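Long-range contacts in OxyR (Porphyromonas gingivalis, PDB 3HO7), which probably acts as a redox-sensitive DNA-binding transcriptional activator of the LysR family, represented here by its regulatory domain: residues A[11-16]-A[60-65]; A[81-86]-A[185-190]. All coordinates share one frame; numbering follows the deposited sequence.

Contact 1 of 2, residues A[11-16]-A[60-65]; sequences GRLNIA and EIDMAI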
ATOM      1  N   GLY A  11      -0.149  -8.760 -29.235  1.00 43.76           N
ATOM      2  CA  GLY A  11      -1.010  -7.666 -28.806  1.00 42.99           C
ATOM      3  C   GLY A  11      -0.686  -7.145 -27.419  1.00 41.96           C
ATOM      4  O   GLY A  11       0.317  -7.530 -26.814  1.00 41.86           O
ATOM      5  N   ARG A  12      -1.546  -6.267 -26.912  1.00 41.23           N
ATOM      6  CA  ARG A  12      -1.330  -5.649 -25.611  1.00 40.28           C
ATOM      7  C   ARG A  12      -2.562  -5.763 -24.719  1.00 38.99           C
ATOM      8  O   ARG A  12      -3.694  -5.765 -25.204  1.00 39.21           O
ATOM      9  CB  ARG A  12      -0.938  -4.181 -25.780  1.00 41.06           C
ATOM     10  CG  ARG A  12      -0.877  -3.406 -24.478  1.00 40.38           C
ATOM     11  CD  ARG A  12      -0.391  -1.984 -24.698  1.00 41.57           C
ATOM     12  NE  ARG A  12      -0.571  -1.162 -23.504  1.00 41.34           N
ATOM     13  CZ  ARG A  12      -0.018   0.035 -23.333  1.00 42.13           C
ATOM     14  NH1 ARG A  12       0.759   0.548 -24.278  1.00 43.25           N
ATOM     15  NH2 ARG A  12      -0.235   0.714 -22.215  1.00 41.78           N
ATOM     16  N   LEU A  13      -2.331  -5.852 -23.413  1.00 37.76           N
ATOM     17  CA  LEU A  13      -3.416  -5.954 -22.443  1.00 36.45           C
ATOM     18  C   LEU A  13      -3.228  -4.967 -21.295  1.00 35.77           C
ATOM     19  O   LEU A  13      -2.198  -4.973 -20.620  1.00 35.76           O
ATOM     20  CB  LEU A  13      -3.516  -7.379 -21.892  1.00 35.86           C
ATOM     21  CG  LEU A  13      -4.679  -7.645 -20.929  1.00 34.63           C
ATOM     22  CD1 LEU A  13      -6.010  -7.490 -21.647  1.00 34.35           C
ATOM     23  CD2 LEU A  13      -4.564  -9.026 -20.307  1.00 34.12           C
ATOM     24  N   ASN A  14      -4.232  -4.125 -21.074  1.00 35.39           N
ATOM     25  CA  ASN A  14      -4.201  -3.163 -19.979  1.00 34.64           C
ATOM     26  C   ASN A  14      -5.180  -3.569 -18.888  1.00 33.57           C
ATOM     27  O   ASN A  14      -6.391  -3.468 -19.069  1.00 33.46           O
ATOM     28  CB  ASN A  14      -4.543  -1.764 -20.489  1.00 35.49           C
ATOM     29  CG  ASN A  14      -3.676  -1.344 -21.659  1.00 36.29           C
ATOM     30  OD1 ASN A  14      -2.459  -1.529 -21.642  1.00 35.88           O
ATOM     31  ND2 ASN A  14      -4.300  -0.773 -22.684  1.00 37.16           N
ATOM     32  N   ILE A  15      -4.655  -4.030 -17.758  1.00 32.70           N
ATOM     33  CA  ILE A  15      -5.504  -4.522 -16.679  1.00 31.67           C
ATOM     34  C   ILE A  15      -5.261  -3.801 -15.358  1.00 31.15           C
ATOM     35  O   ILE A  15      -4.120  -3.624 -14.928  1.00 30.90           O
ATOM     36  CB  ILE A  15      -5.327  -6.035 -16.466  1.00 31.34           C
ATOM     37  CG1 ILE A  15      -6.216  -6.514 -15.316  1.00 30.98           C
ATOM     38  CG2 ILE A  15      -3.869  -6.367 -16.197  1.00 31.16           C
ATOM     39  CD1 ILE A  15      -6.081  -7.984 -15.016  1.00 31.47           C
ATOM     40  N   ALA A  16      -6.349  -3.388 -14.716  1.00 30.62           N
ATOM     41  CA  ALA A  16      -6.270  -2.727 -13.427  1.00 30.39           C
ATOM     42  C   ALA A  16      -6.475  -3.740 -12.310  1.00 29.66           C
ATOM     43  O   ALA A  16      -7.071  -4.799 -12.517  1.00 29.49           O
ATOM     44  CB  ALA A  16      -7.305  -1.618 -13.333  1.00 30.58           C
ATOM     45  N   GLU A  60      -9.765   2.969 -21.249  1.00 39.27           N
ATOM     46  CA  GLU A  60      -8.408   3.174 -20.751  1.00 39.17           C
ATOM     47  C   GLU A  60      -7.775   1.845 -20.352  1.00 37.91           C
ATOM     48  O   GLU A  60      -6.556   1.680 -20.415  1.00 37.89           O
ATOM     49  CB  GLU A  60      -8.418   4.128 -19.553  1.00 39.35           C
ATOM     50  CG  GLU A  60      -7.042   4.409 -18.964  1.00 39.76           C
ATOM     51  CD  GLU A  60      -7.100   5.313 -17.741  1.00 40.49           C
ATOM     52  OE1 GLU A  60      -8.195   5.825 -17.429  1.00 40.65           O
ATOM     53  OE2 GLU A  60      -6.050   5.510 -17.093  1.00 40.53           O
ATOM     54  N   ILE A  61      -8.613   0.901 -19.936  1.00 36.80           N
ATOM     55  CA  ILE A  61      -8.151  -0.431 -19.562  1.00 35.67           C
ATOM     56  C   ILE A  61      -9.082  -1.499 -20.128  1.00 35.35           C
ATOM     57  O   ILE A  61     -10.275  -1.258 -20.314  1.00 35.68           O
ATOM     58  CB  ILE A  61      -8.047  -0.590 -18.030  1.00 34.79           C
ATOM     59  CG1 ILE A  61      -9.437  -0.603 -17.389  1.00 34.32           C
ATOM     60  CG2 ILE A  61      -7.186   0.516 -17.438  1.00 35.05           C
ATOM     61  CD1 ILE A  61      -9.410  -0.792 -15.882  1.00 33.29           C
ATOM     62  N   ASP A  62      -8.532  -2.677 -20.401  1.00 34.81           N
ATOM     63  CA  ASP A  62      -9.293  -3.759 -21.014  1.00 34.58           C
ATOM     64  C   ASP A  62     -10.069  -4.577 -19.987  1.00 33.64           C
ATOM     65  O   ASP A  62     -11.196  -4.999 -20.243  1.00 33.79           O
ATOM     66  CB  ASP A  62      -8.363  -4.677 -21.810  1.00 34.95           C
ATOM     67  CG  ASP A  62      -7.733  -3.979 -22.998  1.00 36.04           C
ATOM     68  OD1 ASP A  62      -8.408  -3.130 -23.619  1.00 36.98           O
ATOM     69  OD2 ASP A  62      -6.564  -4.282 -23.315  1.00 36.74           O
ATOM     70  N   MET A  63      -9.454  -4.804 -18.832  1.00 32.64           N
ATOM     71  CA  MET A  63     -10.064  -5.608 -17.781  1.00 31.77           C
ATOM     72  C   MET A  63      -9.737  -5.017 -16.421  1.00 31.04           C
ATOM     73  O   MET A  63      -8.785  -4.249 -16.279  1.00 31.04           O
ATOM     74  CB  MET A  63      -9.558  -7.052 -17.845  1.00 31.63           C
ATOM     75  CG  MET A  63      -9.605  -7.673 -19.229  1.00 32.06           C
ATOM     76  SD  MET A  63      -8.866  -9.319 -19.298  1.00 31.70           S
ATOM     77  CE  MET A  63      -9.106  -9.699 -21.034  1.00 32.46           C
ATOM     78  N   ALA A  64     -10.524  -5.385 -15.417  1.00 30.33           N
ATOM     79  CA  ALA A  64     -10.270  -4.930 -14.059  1.00 29.59           C
ATOM     80  C   ALA A  64     -10.547  -6.027 -13.041  1.00 28.97           C
ATOM     81  O   ALA A  64     -11.595  -6.674 -13.076  1.00 28.97           O
ATOM     82  CB  ALA A  64     -11.100  -3.691 -13.746  1.00 29.91           C
ATOM     83  N   ILE A  65      -9.594  -6.228 -12.139  1.00 28.43           N
ATOM     84  CA  ILE A  65      -9.750  -7.160 -11.035  1.00 28.02           C
ATOM     85  C   ILE A  65     -10.267  -6.389  -9.829  1.00 27.56           C
ATOM     86  O   ILE A  65      -9.588  -5.503  -9.311  1.00 27.45           O
ATOM     87  CB  ILE A  65      -8.415  -7.839 -10.688  1.00 27.90           C
ATOM     88  CG1 ILE A  65      -7.786  -8.439 -11.949  1.00 28.43           C
ATOM     89  CG2 ILE A  65      -8.618  -8.903  -9.621  1.00 27.71           C
ATOM     90  CD1 ILE A  65      -6.380  -8.967 -11.743  1.00 28.62           C
TER
HETATM   91  O   HOH W   1      -7.485  -0.447 -22.539  1.00 49.38           O
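Asn14 N reaches Asp62 OD2 at 3.2 Å from above the carboxylate plane, 45° out of it, along a nearly straight N-H (170°). Asn14 OD1 lies at the edge of the Arg12 guanidinium and in its plane, taking Arg12 NE at 2.7 Å in the carbonyl plane, on a lone pair. Asn14 ND2 gives a hydrogen bond to a water that in turn donates to Asp62 OD1, so the two flat groups are joined without touching. With CG anti to the carbonyl carbon (chi1 -65°), the Asp62 carboxylate lies beside its own backbone N, and both N and OD2 engage Asn14: Asp62 N bonds Asn14 O at 2.6 Å. Beyond this turn the chains settle into parallel pairing, Ala16 N to Met63 O and Ile65 N to Ala16 O (2.9 Å). Strand 11-17 is central here, flanked by 40-46 and 63-66 in the parallel part of a periplasmic-binding-protein-like alpha/beta fold. On the face of Ile15 and Met63, Leu13 CD1 lies 3.9 Å from Met63 CE, and Leu202 and Leu206 of helix 200-211 pack against both Leu13 and Met63. Ile15 CD1 meets Ile65 CD1 tightly at 3.4 Å. Towards helix 49-58, Ile61 CD1 presses equally closely on Ala16 CB, 3.4 Å away, while Cys52 and Leu56 of that helix touch Ala16 and Ile61 respectively.

Contact 2 of 2, residues A[81-86]-A[185-190]; sequences YYEEFL and PVREVR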
ATOM      1  N   TYR A  81     -12.738 -15.825  -7.396  1.00 26.68           N
ATOM      2  CA  TYR A  81     -12.650 -16.554  -6.138  1.00 26.91           C
ATOM      3  C   TYR A  81     -13.220 -15.742  -4.980  1.00 26.62           C
ATOM      4  O   TYR A  81     -13.320 -14.513  -5.061  1.00 25.92           O
ATOM      5  CB  TYR A  81     -11.199 -16.939  -5.838  1.00 26.65           C
ATOM      6  CG  TYR A  81     -10.253 -15.763  -5.731  1.00 25.88           C
ATOM      7  CD1 TYR A  81      -9.914 -15.229  -4.493  1.00 25.63           C
ATOM      8  CD2 TYR A  81      -9.694 -15.194  -6.865  1.00 25.32           C
ATOM      9  CE1 TYR A  81      -9.045 -14.155  -4.392  1.00 25.07           C
ATOM     10  CE2 TYR A  81      -8.829 -14.120  -6.777  1.00 25.83           C
ATOM     11  CZ  TYR A  81      -8.506 -13.606  -5.541  1.00 25.06           C
ATOM     12  OH  TYR A  81      -7.642 -12.535  -5.463  1.00 25.61           O
ATOM     13  N   TYR A  82     -13.597 -16.438  -3.912  1.00 27.22           N
ATOM     14  CA  TYR A  82     -14.006 -15.788  -2.675  1.00 27.04           C
ATOM     15  C   TYR A  82     -12.800 -15.687  -1.759  1.00 26.57           C
ATOM     16  O   TYR A  82     -11.834 -16.432  -1.906  1.00 27.11           O
ATOM     17  CB  TYR A  82     -15.127 -16.571  -1.990  1.00 27.87           C
ATOM     18  CG  TYR A  82     -16.420 -16.597  -2.768  1.00 28.66           C
ATOM     19  CD1 TYR A  82     -16.751 -17.685  -3.565  1.00 29.40           C
ATOM     20  CD2 TYR A  82     -17.308 -15.531  -2.712  1.00 28.55           C
ATOM     21  CE1 TYR A  82     -17.929 -17.711  -4.282  1.00 31.09           C
ATOM     22  CE2 TYR A  82     -18.492 -15.549  -3.426  1.00 30.03           C
ATOM     23  CZ  TYR A  82     -18.796 -16.643  -4.209  1.00 31.17           C
ATOM     24  OH  TYR A  82     -19.969 -16.674  -4.926  1.00 33.38           O
ATOM     25  N   GLU A  83     -12.850 -14.764  -0.811  1.00 26.23           N
ATOM     26  CA  GLU A  83     -11.722 -14.564   0.078  1.00 25.91           C
ATOM     27  C   GLU A  83     -12.205 -14.061   1.424  1.00 26.03           C
ATOM     28  O   GLU A  83     -12.897 -13.047   1.507  1.00 25.80           O
ATOM     29  CB  GLU A  83     -10.734 -13.572  -0.529  1.00 25.25           C
ATOM     30  CG  GLU A  83      -9.492 -13.349   0.313  1.00 24.23           C
ATOM     31  CD  GLU A  83      -8.448 -12.520  -0.405  1.00 22.47           C
ATOM     32  OE1 GLU A  83      -8.833 -11.664  -1.225  1.00 21.67           O
ATOM     33  OE2 GLU A  83      -7.245 -12.723  -0.147  1.00 22.58           O
ATOM     34  N   GLU A  84     -11.873 -14.799   2.473  1.00 26.74           N
ATOM     35  CA  GLU A  84     -12.283 -14.432   3.814  1.00 27.04           C
ATOM     36  C   GLU A  84     -11.530 -13.238   4.372  1.00 26.41           C
ATOM     37  O   GLU A  84     -10.325 -13.105   4.183  1.00 25.84           O
ATOM     38  CB  GLU A  84     -12.102 -15.613   4.769  1.00 28.05           C
ATOM     39  CG  GLU A  84     -13.180 -16.666   4.673  1.00 29.87           C
ATOM     40  CD  GLU A  84     -13.228 -17.560   5.895  1.00 31.72           C
ATOM     41  OE1 GLU A  84     -12.774 -17.128   6.973  1.00 32.73           O
ATOM     42  OE2 GLU A  84     -13.728 -18.694   5.777  1.00 33.64           O
ATOM     43  N   PHE A  85     -12.256 -12.389   5.086  1.00 26.33           N
ATOM     44  CA  PHE A  85     -11.652 -11.361   5.910  1.00 25.93           C
ATOM     45  C   PHE A  85     -11.233 -12.007   7.222  1.00 26.08           C
ATOM     46  O   PHE A  85     -11.982 -12.798   7.800  1.00 26.88           O
ATOM     47  CB  PHE A  85     -12.650 -10.246   6.202  1.00 26.18           C
ATOM     48  CG  PHE A  85     -12.917  -9.348   5.035  1.00 26.26           C
ATOM     49  CD1 PHE A  85     -11.975  -8.418   4.634  1.00 26.89           C
ATOM     50  CD2 PHE A  85     -14.119  -9.420   4.349  1.00 27.30           C
ATOM     51  CE1 PHE A  85     -12.221  -7.582   3.563  1.00 26.93           C
ATOM     52  CE2 PHE A  85     -14.372  -8.586   3.279  1.00 27.59           C
ATOM     53  CZ  PHE A  85     -13.421  -7.665   2.885  1.00 27.60           C
ATOM     54  N   LEU A  86     -10.036 -11.674   7.686  1.00 25.58           N
ATOM     55  CA  LEU A  86      -9.556 -12.176   8.962  1.00 25.67           C
ATOM     56  C   LEU A  86      -9.203 -11.018   9.877  1.00 25.16           C
ATOM     57  O   LEU A  86      -8.730  -9.974   9.425  1.00 24.31           O
ATOM     58  CB  LEU A  86      -8.340 -13.088   8.777  1.00 25.99           C
ATOM     59  CG  LEU A  86      -8.558 -14.432   8.073  1.00 26.35           C
ATOM     60  CD1 LEU A  86      -7.253 -15.210   8.023  1.00 27.38           C
ATOM     61  CD2 LEU A  86      -9.640 -15.238   8.770  1.00 27.33           C
ATOM     62  N   PRO A 185     -17.042 -13.714   7.268  1.00 29.44           N
ATOM     63  CA  PRO A 185     -17.147 -12.742   6.188  1.00 28.73           C
ATOM     64  C   PRO A 185     -16.194 -13.049   5.039  1.00 28.30           C
ATOM     65  O   PRO A 185     -15.020 -13.351   5.264  1.00 27.93           O
ATOM     66  CB  PRO A 185     -16.754 -11.424   6.863  1.00 28.08           C
ATOM     67  CG  PRO A 185     -15.928 -11.823   8.031  1.00 27.90           C
ATOM     68  CD  PRO A 185     -16.500 -13.121   8.503  1.00 28.93           C
ATOM     69  N   VAL A 186     -16.707 -12.978   3.816  1.00 28.50           N
ATOM     70  CA  VAL A 186     -15.883 -13.156   2.630  1.00 27.91           C
ATOM     71  C   VAL A 186     -16.186 -12.069   1.607  1.00 27.71           C
ATOM     72  O   VAL A 186     -17.322 -11.605   1.494  1.00 27.87           O
ATOM     73  CB  VAL A 186     -16.123 -14.524   1.962  1.00 28.83           C
ATOM     74  CG1 VAL A 186     -16.220 -15.614   3.014  1.00 29.38           C
ATOM     75  CG2 VAL A 186     -17.383 -14.486   1.111  1.00 29.05           C
ATOM     76  N   ARG A 187     -15.161 -11.663   0.867  1.00 27.19           N
ATOM     77  CA  ARG A 187     -15.377 -10.800  -0.281  1.00 27.15           C
ATOM     78  C   ARG A 187     -15.228 -11.642  -1.536  1.00 27.45           C
ATOM     79  O   ARG A 187     -14.633 -12.720  -1.504  1.00 27.77           O
ATOM     80  CB  ARG A 187     -14.381  -9.640  -0.303  1.00 26.56           C
ATOM     81  CG  ARG A 187     -12.973 -10.028  -0.705  1.00 26.59           C
ATOM     82  CD  ARG A 187     -12.088  -8.803  -0.763  1.00 27.31           C
ATOM     83  NE  ARG A 187     -10.692  -9.150  -0.984  1.00 26.84           N
ATOM     84  CZ  ARG A 187      -9.712  -8.256  -1.045  1.00 27.30           C
ATOM     85  NH1 ARG A 187      -9.987  -6.967  -0.900  1.00 27.55           N
ATOM     86  NH2 ARG A 187      -8.462  -8.651  -1.248  1.00 27.48           N
ATOM     87  N   GLU A 188     -15.780 -11.156  -2.639  1.00 27.73           N
ATOM     88  CA  GLU A 188     -15.655 -11.855  -3.908  1.00 27.99           C
ATOM     89  C   GLU A 188     -14.708 -11.093  -4.816  1.00 27.36           C
ATOM     90  O   GLU A 188     -14.899  -9.904  -5.068  1.00 27.08           O
ATOM     91  CB  GLU A 188     -17.021 -12.021  -4.575  1.00 28.83           C
ATOM     92  CG  GLU A 188     -17.714 -10.713  -4.910  1.00 29.41           C
ATOM     93  CD  GLU A 188     -19.102 -10.917  -5.479  1.00 31.29           C
ATOM     94  OE1 GLU A 188     -19.275 -11.823  -6.322  1.00 31.92           O
ATOM     95  OE2 GLU A 188     -20.023 -10.172  -5.079  1.00 32.38           O
ATOM     96  N   VAL A 189     -13.670 -11.778  -5.283  1.00 27.07           N
ATOM     97  CA  VAL A 189     -12.740 -11.202  -6.237  1.00 26.63           C
ATOM     98  C   VAL A 189     -13.222 -11.565  -7.636  1.00 27.02           C
ATOM     99  O   VAL A 189     -13.411 -12.740  -7.944  1.00 27.74           O
ATOM    100  CB  VAL A 189     -11.308 -11.725  -6.012  1.00 26.42           C
ATOM    101  CG1 VAL A 189     -10.350 -11.105  -7.015  1.00 26.38           C
ATOM    102  CG2 VAL A 189     -10.856 -11.429  -4.587  1.00 26.06           C
ATOM    103  N   ARG A 190     -13.437 -10.555  -8.470  1.00 27.04           N
ATOM    104  CA  ARG A 190     -14.041 -10.767  -9.777  1.00 27.56           C
ATOM    105  C   ARG A 190     -13.246 -10.071 -10.869  1.00 27.56           C
ATOM    106  O   ARG A 190     -12.497  -9.134 -10.601  1.00 27.02           O
ATOM    107  CB  ARG A 190     -15.488 -10.266  -9.780  1.00 27.81           C
ATOM    108  CG  ARG A 190     -16.324 -10.813  -8.625  1.00 27.95           C
ATOM    109  CD  ARG A 190     -17.760 -10.309  -8.671  1.00 28.96           C
ATOM    110  NE  ARG A 190     -18.482 -10.828  -9.828  1.00 29.69           N
ATOM    111  CZ  ARG A 190     -19.097 -12.004  -9.854  1.00 29.89           C
ATOM    112  NH1 ARG A 190     -19.079 -12.788  -8.785  1.00 30.41           N
ATOM    113  NH2 ARG A 190     -19.729 -12.394 -10.950  1.00 30.78           N
TER
HETATM  114  O   HOH W   2     -20.966 -14.624  -6.245  1.00 32.48           O
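Tyr81 lays one face of its ring over Val189, in an antiparallel pairing between two long strands of the LysR regulatory domain, a periplasmic-binding-protein-like fold. Val189 CB sits 3.5 Å from the ring centroid, a CH-pi contact, and the two methyls spread over the far end of the ring. The chi1 of 59° sets the Tyr81 ring between its backbone N and carbonyl carbon, from where it reaches across to the valine. On the same face, Glu83 and Arg187 run side by side and point the same way, their flat ends turned 49° apart. Arg187 grips Glu83 OE1 side-on, through NE at 3.1 Å and NH2 at 3.0 Å, both from one side of the carboxylate plane; Thr20 O also takes NH2, and Leu164 N holds Glu83 OE2. The Phe85 side chain crosses that of Arg187 at about a right angle, Phe85 CE2 being 3.7 Å from Arg187 CB. On the reverse face Tyr82 lies alongside Glu188, ring and carboxylate 20° apart, and Glu84 CG rests on Val186 CG1. Lys69 pairs with Glu188 OE2. A water bridges the two ends, 2.6 Å from Tyr82 OH and donating to Glu188 OE1.

Overall arrangement
From the N terminus, strand 11-17 runs first; helix 22-36, strand 40-46 and helix 49-58 follow before the chain returns beside it at 60-65, where contact 1 closes that loop. Strand 75-89 comes next and opens contact 2, which closes only at 185-190, after the chain has passed through helices 125-128, 145-153 and 171-174 and strands 138-141 and 158-162. The two loops lie in series, neither nested nor crossed. Strand 184-194 nevertheless brings them together, pairing antiparallel with both 63-66 and 75-89, so both contacts belong to one sheet. Their centres are about 22 Å apart, yet Ile65 CG2 of contact 1 packs against Val189 CG1 of contact 2 at 3.8 Å.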